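Local coordinates for type I polyketide synthase PikAII (Streptomyces venezuelae, PDB 3QP9), which carries, within a modular polyketide synthase, a C2-type ketoreductase domain of Rossmann fold that probably epimerises the alpha-carbon stereocentre of the growing chain rather than reducing its keto group, at residues L271-A276 against V307-D312; I194-D199 against D206-V211; H379-L384 against D432-T437. All coordinates share one frame; numbering follows the deposited sequence.

Overall arrangement
Contacts 1 and 3 lie in the later Rossmann half, their centres 25 Å apart; contact 2 comes from an earlier stretch of the chain, on the opposite side of the chain's centre from contact 1. Contact 1 is the outlying one, a helix-helix touch with a charged pair at its more exposed side. Contacts 2 and 3 are buried and each sets a helix against a strand end, in contact 2 within one beta-alpha-beta unit and in contact 3 between elements 48 residues apart. No hydrogen bond crosses any of them. Contact 2 is purely apolar; contact 1 adds a loose attraction of charges to a methyl contact, and contact 3 lays a buried carboxylate, held by arginines outside the contact, on a proline and a valine.

Contact 1 (L271-A276 against V307-D312); sequences LARDGA and VAELAD
Ala-272 turns its CB methyl toward helix 304-313, where it meets one branch of Leu-310, CD2, at 4.0 Å. The leucine has to reach for this touch, since its own CB does not aim at the alanine. With CG beside the backbone N and opposite the carbonyl carbon (chi1 -64°), and CD1 carried outward in the extended direction, CD2 is the methyl that swings over; Leu-310 CD1 stays 6.0 Å from Ala-272 CB. The small alanine lets the backbones approach, to 6.4 Å between the CA atoms of Ala-272 and Leu-310. The two segments belong to helices of successive beta-alpha units in the Rossmann fold: helix 262-274 follows strand 253-256, and helix 304-313 comes between strands 278-283 and 316-321. The apolar patch continues through Leu-310 on Ala-317 and Ala-272 on Leu-313 and Ala-315, while the neighbouring Leu-271 touches Val-254 and Val-256 of the first of these strands. Toward solvent the contact turns polar but loose. Arg-273 extends its chain along the outside of the gap until NH1 stands 4.4 Å from Glu-309 OE1, with the oxygen well out of the guanidinium plane, so that the charges probably attract without any N-H pointing at the carboxylate. Glu-309 has a firmer partner in Arg-269, one turn earlier on the same helix as Arg-273, whose NE forms a salt bridge with the same OE1. Just beyond, helix 262-274 ends in a Schellman motif: Ala-276 N bonds to Leu-271 O at 2.9 Å and Gly-275 N to Ala-272 O at 3.1 Å, with Gly-275 at a positive phi of 125° that its lack of a side chain permits.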
loop_
_atom_site.group_PDB
_atom_site.type_symbol
_atom_site.label_atom_id
_atom_site.label_comp_id
_atom_site.label_asym_id
_atom_site.label_seq_id
_atom_site.Cartn_x
_atom_site.Cartn_y
_atom_site.Cartn_z
ATOM N N LEU A 271 1.594 6.061 -25.969
ATOM C CA LEU A 271 2.903 5.456 -26.337
ATOM C C LEU A 271 3.089 5.434 -27.852
ATOM O O LEU A 271 4.133 5.809 -28.415
ATOM C CB LEU A 271 2.929 4.021 -25.771
ATOM C CG LEU A 271 3.137 3.942 -24.247
ATOM C CD1 LEU A 271 2.707 2.639 -23.646
ATOM C CD2 LEU A 271 4.631 4.074 -24.078
ATOM N N ALA A 272 2.038 5.112 -28.555
ATOM C CA ALA A 272 2.147 5.137 -30.042
ATOM C C ALA A 272 2.441 6.538 -30.545
ATOM O O ALA A 272 3.367 6.742 -31.377
ATOM C CB ALA A 272 0.874 4.687 -30.615
ATOM N N ARG A 273 1.687 7.496 -30.039
ATOM C CA ARG A 273 1.926 8.863 -30.447
ATOM C C ARG A 273 3.373 9.294 -30.193
ATOM O O ARG A 273 3.961 9.983 -30.998
ATOM C CB ARG A 273 0.898 9.881 -29.908
ATOM C CG ARG A 273 -0.499 9.788 -30.640
ATOM C CD ARG A 273 -1.497 10.953 -30.280
ATOM N NE ARG A 273 -2.789 10.721 -30.953
ATOM C CZ ARG A 273 -3.882 10.282 -30.319
ATOM N NH1 ARG A 273 -4.998 10.097 -31.019
ATOM N NH2 ARG A 273 -3.872 10.075 -28.982
ATOM N N ASP A 274 3.936 8.891 -29.067
ATOM C CA ASP A 274 5.232 9.346 -28.648
ATOM C C ASP A 274 6.352 8.624 -29.387
ATOM O O ASP A 274 7.518 8.987 -29.316
ATOM C CB ASP A 274 5.383 9.093 -27.130
ATOM C CG ASP A 274 4.638 10.137 -26.268
ATOM O OD1 ASP A 274 4.163 11.185 -26.792
ATOM O OD2 ASP A 274 4.533 9.903 -25.057
ATOM N N GLY A 275 6.019 7.553 -30.094
ATOM C CA GLY A 275 7.044 6.928 -30.977
ATOM C C GLY A 275 7.246 5.446 -30.690
ATOM O O GLY A 275 8.116 4.876 -31.262
ATOM N N ALA A 276 6.443 4.812 -29.802
ATOM C CA ALA A 276 6.697 3.390 -29.506
ATOM C C ALA A 276 6.283 2.559 -30.745
ATOM O O ALA A 276 5.192 2.685 -31.234
ATOM C CB ALA A 276 5.927 2.910 -28.264
ATOM N N VAL A 307 -6.480 -1.720 -32.134
ATOM C CA VAL A 307 -5.312 -2.181 -32.928
ATOM C C VAL A 307 -5.156 -1.475 -34.287
ATOM O O VAL A 307 -3.993 -1.077 -34.706
ATOM C CB VAL A 307 -5.368 -3.707 -33.230
ATOM C CG1 VAL A 307 -4.203 -4.096 -34.198
ATOM C CG2 VAL A 307 -5.287 -4.540 -31.906
ATOM N N ALA A 308 -6.282 -1.309 -34.964
ATOM C CA ALA A 308 -6.264 -0.615 -36.261
ATOM C C ALA A 308 -5.854 0.863 -36.028
ATOM O O ALA A 308 -4.978 1.373 -36.740
ATOM C CB ALA A 308 -7.539 -0.748 -36.977
ATOM N N GLU A 309 -6.381 1.451 -34.974
ATOM C CA GLU A 309 -6.100 2.849 -34.543
ATOM C C GLU A 309 -4.602 3.040 -34.200
ATOM O O GLU A 309 -3.935 3.966 -34.708
ATOM C CB GLU A 309 -7.030 3.302 -33.405
ATOM C CG GLU A 309 -6.850 4.832 -33.060
ATOM C CD GLU A 309 -7.456 5.215 -31.706
ATOM O OE1 GLU A 309 -7.206 6.354 -31.246
ATOM O OE2 GLU A 309 -8.195 4.398 -31.107
ATOM N N LEU A 310 -4.047 2.117 -33.418
ATOM C CA LEU A 310 -2.680 2.250 -33.013
ATOM C C LEU A 310 -1.716 2.093 -34.203
ATOM O O LEU A 310 -0.637 2.684 -34.203
ATOM C CB LEU A 310 -2.338 1.235 -31.951
ATOM C CG LEU A 310 -3.134 1.434 -30.627
ATOM C CD1 LEU A 310 -2.961 0.082 -29.820
ATOM C CD2 LEU A 310 -2.511 2.716 -29.885
ATOM N N ALA A 311 -2.093 1.264 -35.193
ATOM C CA ALA A 311 -1.326 1.126 -36.439
ATOM C C ALA A 311 -1.281 2.507 -37.142
ATOM O O ALA A 311 -0.193 2.954 -37.505
ATOM C CB ALA A 311 -1.938 0.061 -37.335
ATOM N N ASP A 312 -2.429 3.183 -37.288
ATOM C CA ASP A 312 -2.426 4.582 -37.818
ATOM C C ASP A 312 -1.517 5.554 -37.054
ATOM O O ASP A 312 -0.942 6.520 -37.643
ATOM C CB ASP A 312 -3.824 5.158 -37.897
ATOM C CG ASP A 312 -4.628 4.578 -39.077
ATOM O OD1 ASP A 312 -3.969 4.127 -40.012
ATOM O OD2 ASP A 312 -5.895 4.615 -39.057
#

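Contact 2 (I194-D199 against D206-V211); sequences IDLPSD and DRMTTV
Ile-194 holds CG1 beside its backbone N (chi1 -57°) and then runs on fully extended, which sends CD1 outward to Val-211, while the valine answers with CG1 set opposite its own backbone N. The two side chains thus meet tip to tip, Ile-194 CD1 against Val-211 CG1 at 3.6 Å, and Val-211 CB lies 3.9 Å from Ile-194 CD1. Met-208, one helical turn before Val-211, also reaches this methyl, Met-208 CG lying 4.0 Å from Ile-194 CD1, so that the one methyl sits against both helix residues. Further along the strand, Leu-196 slants across the base of the methionine, bringing CD2 to 4.1 Å from Met-208 CB. The strand piece 194-196 and the helix piece 206-211 run almost antiparallel, 175° between their axes at a closest approach of 9.8 Å, as expected where a helix returns over its own strand. Strand 190-196, helix 202-212 and strand 220-224 make a beta-alpha-beta unit, consistent with the structural, Rossmann-like half that accompanies the catalytic half in polyketide synthase ketoreductases. The apolar surface is completed from both neighbouring strands: Trp-152 and Val-154 of strand 151-156 touch these side chains, as do Val-221 and Val-223 of strand 220-224. Asp-195, between the two strand residues of the contact, faces elsewhere and is held by a salt bridge to Arg-224 and by hydrogen bonds with Thr-155 and Ala-158. Thr-209, pointing away from the strand, donates its hydroxyl OG1 to Asp-206 O at 2.7 Å; the approach is bent at the carbonyl oxygen and tilted 25° from the carbonyl plane.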
loop_
_atom_site.group_PDB
_atom_site.type_symbol
_atom_site.label_atom_id
_atom_site.label_comp_id
_atom_site.label_asym_id
_atom_site.label_seq_id
_atom_site.Cartn_x
_atom_site.Cartn_y
_atom_site.Cartn_z
ATOM N N ILE A 194 3.813 0.721 13.672
ATOM C CA ILE A 194 5.228 0.875 13.972
ATOM C C ILE A 194 5.979 -0.142 13.190
ATOM O O ILE A 194 5.677 -1.305 13.319
ATOM C CB ILE A 194 5.511 0.653 15.444
ATOM C CG1 ILE A 194 4.671 1.610 16.291
ATOM C CG2 ILE A 194 7.055 0.770 15.693
ATOM C CD1 ILE A 194 4.714 1.391 17.785
ATOM N N ASP A 195 7.041 0.255 12.453
ATOM C CA ASP A 195 7.801 -0.756 11.707
ATOM C C ASP A 195 9.206 -0.891 12.296
ATOM O O ASP A 195 9.919 0.096 12.376
ATOM C CB ASP A 195 7.908 -0.326 10.234
ATOM C CG ASP A 195 8.618 -1.356 9.364
ATOM O OD1 ASP A 195 9.735 -1.020 8.881
ATOM O OD2 ASP A 195 8.107 -2.503 9.289
ATOM N N LEU A 196 9.582 -2.112 12.665
ATOM C CA LEU A 196 10.848 -2.437 13.302
ATOM C C LEU A 196 11.776 -2.730 12.183
ATOM O O LEU A 196 11.317 -2.910 11.073
ATOM C CB LEU A 196 10.706 -3.644 14.246
ATOM C CG LEU A 196 9.850 -3.299 15.463
ATOM C CD1 LEU A 196 9.499 -4.543 16.272
ATOM C CD2 LEU A 196 10.467 -2.257 16.388
ATOM N N PRO A 197 13.086 -2.641 12.435
ATOM C CA PRO A 197 14.052 -2.904 11.355
ATOM C C PRO A 197 13.842 -4.342 10.835
ATOM O O PRO A 197 13.588 -5.244 11.675
ATOM C CB PRO A 197 15.412 -2.807 12.056
ATOM C CG PRO A 197 15.205 -2.015 13.355
ATOM C CD PRO A 197 13.707 -2.298 13.738
ATOM N N SER A 198 13.996 -4.590 9.522
ATOM C CA SER A 198 13.724 -5.960 8.960
ATOM C C SER A 198 14.052 -7.118 9.917
ATOM O O SER A 198 13.319 -8.088 9.955
ATOM C CB SER A 198 14.426 -6.223 7.621
ATOM O OG SER A 198 14.235 -5.154 6.710
ATOM N N ASP A 199 15.142 -7.002 10.678
ATOM C CA ASP A 199 15.525 -8.021 11.669
ATOM C C ASP A 199 15.156 -7.653 13.084
ATOM O O ASP A 199 14.346 -8.345 13.722
ATOM C CB ASP A 199 17.004 -8.434 11.528
ATOM C CG ASP A 199 17.156 -9.700 10.679
ATOM O OD1 ASP A 199 17.169 -9.586 9.419
ATOM O OD2 ASP A 199 17.229 -10.803 11.278
ATOM N N ASP A 206 13.064 -1.251 22.557
ATOM C CA ASP A 206 13.064 -0.145 23.487
ATOM C C ASP A 206 12.511 1.151 22.879
ATOM O O ASP A 206 11.713 1.828 23.525
ATOM C CB ASP A 206 14.472 0.065 24.068
ATOM C CG ASP A 206 14.871 -1.069 25.107
ATOM O OD1 ASP A 206 13.943 -1.800 25.587
ATOM O OD2 ASP A 206 16.100 -1.223 25.435
ATOM N N ARG A 207 12.934 1.517 21.660
ATOM C CA ARG A 207 12.323 2.673 21.033
ATOM C C ARG A 207 10.874 2.449 20.697
ATOM O O ARG A 207 10.079 3.399 20.778
ATOM C CB ARG A 207 13.070 3.110 19.789
ATOM C CG ARG A 207 14.509 3.724 20.162
ATOM C CD ARG A 207 15.268 4.071 18.845
ATOM N NE ARG A 207 16.514 4.752 19.193
ATOM C CZ ARG A 207 17.730 4.270 18.977
ATOM N NH1 ARG A 207 17.906 3.092 18.358
ATOM N NH2 ARG A 207 18.766 4.980 19.370
ATOM N N MET A 208 10.531 1.252 20.224
ATOM C CA MET A 208 9.080 0.899 20.113
ATOM C C MET A 208 8.248 1.312 21.320
ATOM O O MET A 208 7.190 2.012 21.183
ATOM C CB MET A 208 8.875 -0.541 19.711
ATOM C CG MET A 208 7.387 -0.957 19.563
ATOM S SD MET A 208 7.298 -2.762 19.520
ATOM C CE MET A 208 7.816 -3.115 21.208
ATOM N N THR A 209 8.726 0.955 22.522
ATOM C CA THR A 209 7.994 1.311 23.757
ATOM C C THR A 209 7.874 2.819 23.997
ATOM O O THR A 209 6.864 3.238 24.467
ATOM C CB THR A 209 8.507 0.565 25.034
ATOM O OG1 THR A 209 9.839 0.973 25.309
ATOM C CG2 THR A 209 8.553 -0.890 24.792
ATOM N N THR A 210 8.851 3.653 23.564
ATOM C CA THR A 210 8.660 5.108 23.643
ATOM C C THR A 210 7.494 5.543 22.763
ATOM O O THR A 210 6.732 6.485 23.131
ATOM C CB THR A 210 9.906 5.840 23.204
ATOM O OG1 THR A 210 10.964 5.485 24.113
ATOM C CG2 THR A 210 9.641 7.379 23.193
ATOM N N VAL A 211 7.318 4.869 21.625
ATOM C CA VAL A 211 6.143 5.197 20.754
ATOM C C VAL A 211 4.812 4.772 21.405
ATOM O O VAL A 211 3.835 5.565 21.458
ATOM C CB VAL A 211 6.260 4.556 19.351
ATOM C CG1 VAL A 211 4.945 4.861 18.509
ATOM C CG2 VAL A 211 7.585 4.982 18.663
#

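Contact 3 (H379-L384 against D432-T437); sequences HLDRLL and DGPTVT
In the Rossmann fold of the ketoreductase domain, the long helix 363-386 covers part of the parallel strands, and here its last turns meet the entry to strand 435-441. The meeting piece on the strand side is Pro-434, which follows a cis peptide bond and turns its ring at the helix. Pro-434 CG lies 3.8 Å from Leu-384 CB and Pro-434 CD 4.0 Å from Leu-384 C, so the ring meets the root of the leucine rather than its branches; the Leu-384 side chain also touches Leu-334 and Leu-343. One turn back, Asp-381 sets CG opposite its backbone N (chi1 174°) and thereby carries the carboxylate to the same proline, the two side chains crossing at about a right angle. This buried acid is gripped from outside the contact: OD2 is salt-bridged to Arg-430 and OD1 to Arg-385, which probably favours its charged form. Val-436, two residues on, also lies on Leu-397 and Leu-399. Asp-381 OD2 rests on apolar carbon of both residues, 4.0 Å from Pro-434 CG and 3.8 Å from Val-436 CG2.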
loop_
_atom_site.group_PDB
_atom_site.type_symbol
_atom_site.label_atom_id
_atom_site.label_comp_id
_atom_site.label_asym_id
_atom_site.label_seq_id
_atom_site.Cartn_x
_atom_site.Cartn_y
_atom_site.Cartn_z
ATOM N N HIS A 379 3.719 -11.683 -9.641
ATOM C CA HIS A 379 4.275 -12.583 -10.625
ATOM C C HIS A 379 5.109 -11.880 -11.656
ATOM O O HIS A 379 6.165 -12.385 -12.040
ATOM C CB HIS A 379 3.163 -13.354 -11.358
ATOM C CG HIS A 379 2.348 -14.203 -10.459
ATOM N ND1 HIS A 379 0.990 -14.405 -10.642
ATOM C CD2 HIS A 379 2.697 -14.884 -9.346
ATOM C CE1 HIS A 379 0.558 -15.221 -9.696
ATOM N NE2 HIS A 379 1.567 -15.491 -8.876
ATOM N N LEU A 380 4.642 -10.707 -12.110
ATOM C CA LEU A 380 5.423 -9.997 -13.111
ATOM C C LEU A 380 6.842 -9.633 -12.571
ATOM O O LEU A 380 7.870 -9.698 -13.282
ATOM C CB LEU A 380 4.697 -8.762 -13.567
ATOM C CG LEU A 380 3.475 -9.022 -14.439
ATOM C CD1 LEU A 380 2.636 -7.735 -14.412
ATOM C CD2 LEU A 380 3.868 -9.388 -15.912
ATOM N N ASP A 381 6.856 -9.156 -11.340
ATOM C CA ASP A 381 8.108 -8.777 -10.680
ATOM C C ASP A 381 9.000 -10.021 -10.550
ATOM O O ASP A 381 10.213 -10.000 -10.941
ATOM C CB ASP A 381 7.815 -8.093 -9.300
ATOM C CG ASP A 381 9.099 -7.816 -8.528
ATOM O OD1 ASP A 381 9.408 -8.544 -7.557
ATOM O OD2 ASP A 381 9.871 -6.967 -8.995
ATOM N N ARG A 382 8.444 -11.119 -10.037
ATOM C CA ARG A 382 9.233 -12.380 -9.982
ATOM C C ARG A 382 9.745 -12.920 -11.337
ATOM O O ARG A 382 10.965 -13.125 -11.510
ATOM C CB ARG A 382 8.528 -13.498 -9.212
ATOM C CG ARG A 382 9.413 -14.747 -9.135
ATOM C CD ARG A 382 8.848 -15.737 -8.118
ATOM N NE ARG A 382 7.559 -16.349 -8.504
ATOM C CZ ARG A 382 7.424 -17.352 -9.383
ATOM N NH1 ARG A 382 6.223 -17.874 -9.639
ATOM N NH2 ARG A 382 8.486 -17.851 -10.005
ATOM N N LEU A 383 8.860 -13.140 -12.302
ATOM C CA LEU A 383 9.331 -13.663 -13.622
ATOM C C LEU A 383 10.307 -12.755 -14.370
ATOM O O LEU A 383 11.223 -13.248 -15.076
ATOM C CB LEU A 383 8.129 -14.006 -14.517
ATOM C CG LEU A 383 7.126 -14.918 -13.796
ATOM C CD1 LEU A 383 5.770 -14.835 -14.504
ATOM C CD2 LEU A 383 7.671 -16.368 -13.726
ATOM N N LEU A 384 10.119 -11.435 -14.240
ATOM C CA LEU A 384 11.040 -10.457 -14.842
ATOM C C LEU A 384 12.376 -10.427 -14.128
ATOM O O LEU A 384 13.409 -10.140 -14.751
ATOM C CB LEU A 384 10.468 -9.043 -14.856
ATOM C CG LEU A 384 9.247 -8.759 -15.761
ATOM C CD1 LEU A 384 8.844 -7.297 -15.778
ATOM C CD2 LEU A 384 9.444 -9.295 -17.203
ATOM N N ASP A 432 19.300 -6.746 -10.178
ATOM C CA ASP A 432 19.458 -6.737 -11.648
ATOM C C ASP A 432 18.288 -6.141 -12.433
ATOM O O ASP A 432 18.315 -6.115 -13.668
ATOM C CB ASP A 432 19.909 -8.121 -12.193
ATOM C CG ASP A 432 21.449 -8.343 -12.049
ATOM O OD1 ASP A 432 21.920 -8.536 -10.917
ATOM O OD2 ASP A 432 22.182 -8.294 -13.063
ATOM N N GLY A 433 17.282 -5.633 -11.731
ATOM C CA GLY A 433 16.045 -5.208 -12.404
ATOM C C GLY A 433 14.979 -6.229 -12.056
ATOM O O GLY A 433 15.259 -7.120 -11.256
ATOM N N PRO A 434 13.740 -6.062 -12.561
ATOM C CA PRO A 434 13.306 -4.876 -13.308
ATOM C C PRO A 434 13.350 -3.638 -12.393
ATOM O O PRO A 434 13.286 -3.750 -11.149
ATOM C CB PRO A 434 11.847 -5.214 -13.659
ATOM C CG PRO A 434 11.357 -6.153 -12.576
ATOM C CD PRO A 434 12.612 -6.962 -12.234
ATOM N N THR A 435 13.382 -2.451 -12.972
ATOM C CA THR A 435 13.328 -1.262 -12.170
ATOM C C THR A 435 11.842 -0.998 -11.971
ATOM O O THR A 435 11.126 -0.694 -12.938
ATOM C CB THR A 435 13.881 -0.129 -12.978
ATOM O OG1 THR A 435 15.265 -0.416 -13.291
ATOM C CG2 THR A 435 13.749 1.213 -12.206
ATOM N N VAL A 436 11.366 -1.092 -10.742
ATOM C CA VAL A 436 9.902 -0.929 -10.468
ATOM C C VAL A 436 9.564 0.495 -10.057
ATOM O O VAL A 436 10.277 1.077 -9.203
ATOM C CB VAL A 436 9.477 -1.856 -9.382
ATOM C CG1 VAL A 436 7.901 -1.605 -9.007
ATOM C CG2 VAL A 436 9.803 -3.297 -9.778
ATOM N N THR A 437 8.525 1.098 -10.654
ATOM C CA THR A 437 8.046 2.403 -10.195
ATOM C C THR A 437 6.630 2.122 -9.785
ATOM O O THR A 437 5.948 1.399 -10.526
ATOM C CB THR A 437 8.095 3.444 -11.356
ATOM O OG1 THR A 437 9.470 3.725 -11.698
ATOM C CG2 THR A 437 7.428 4.779 -10.990
#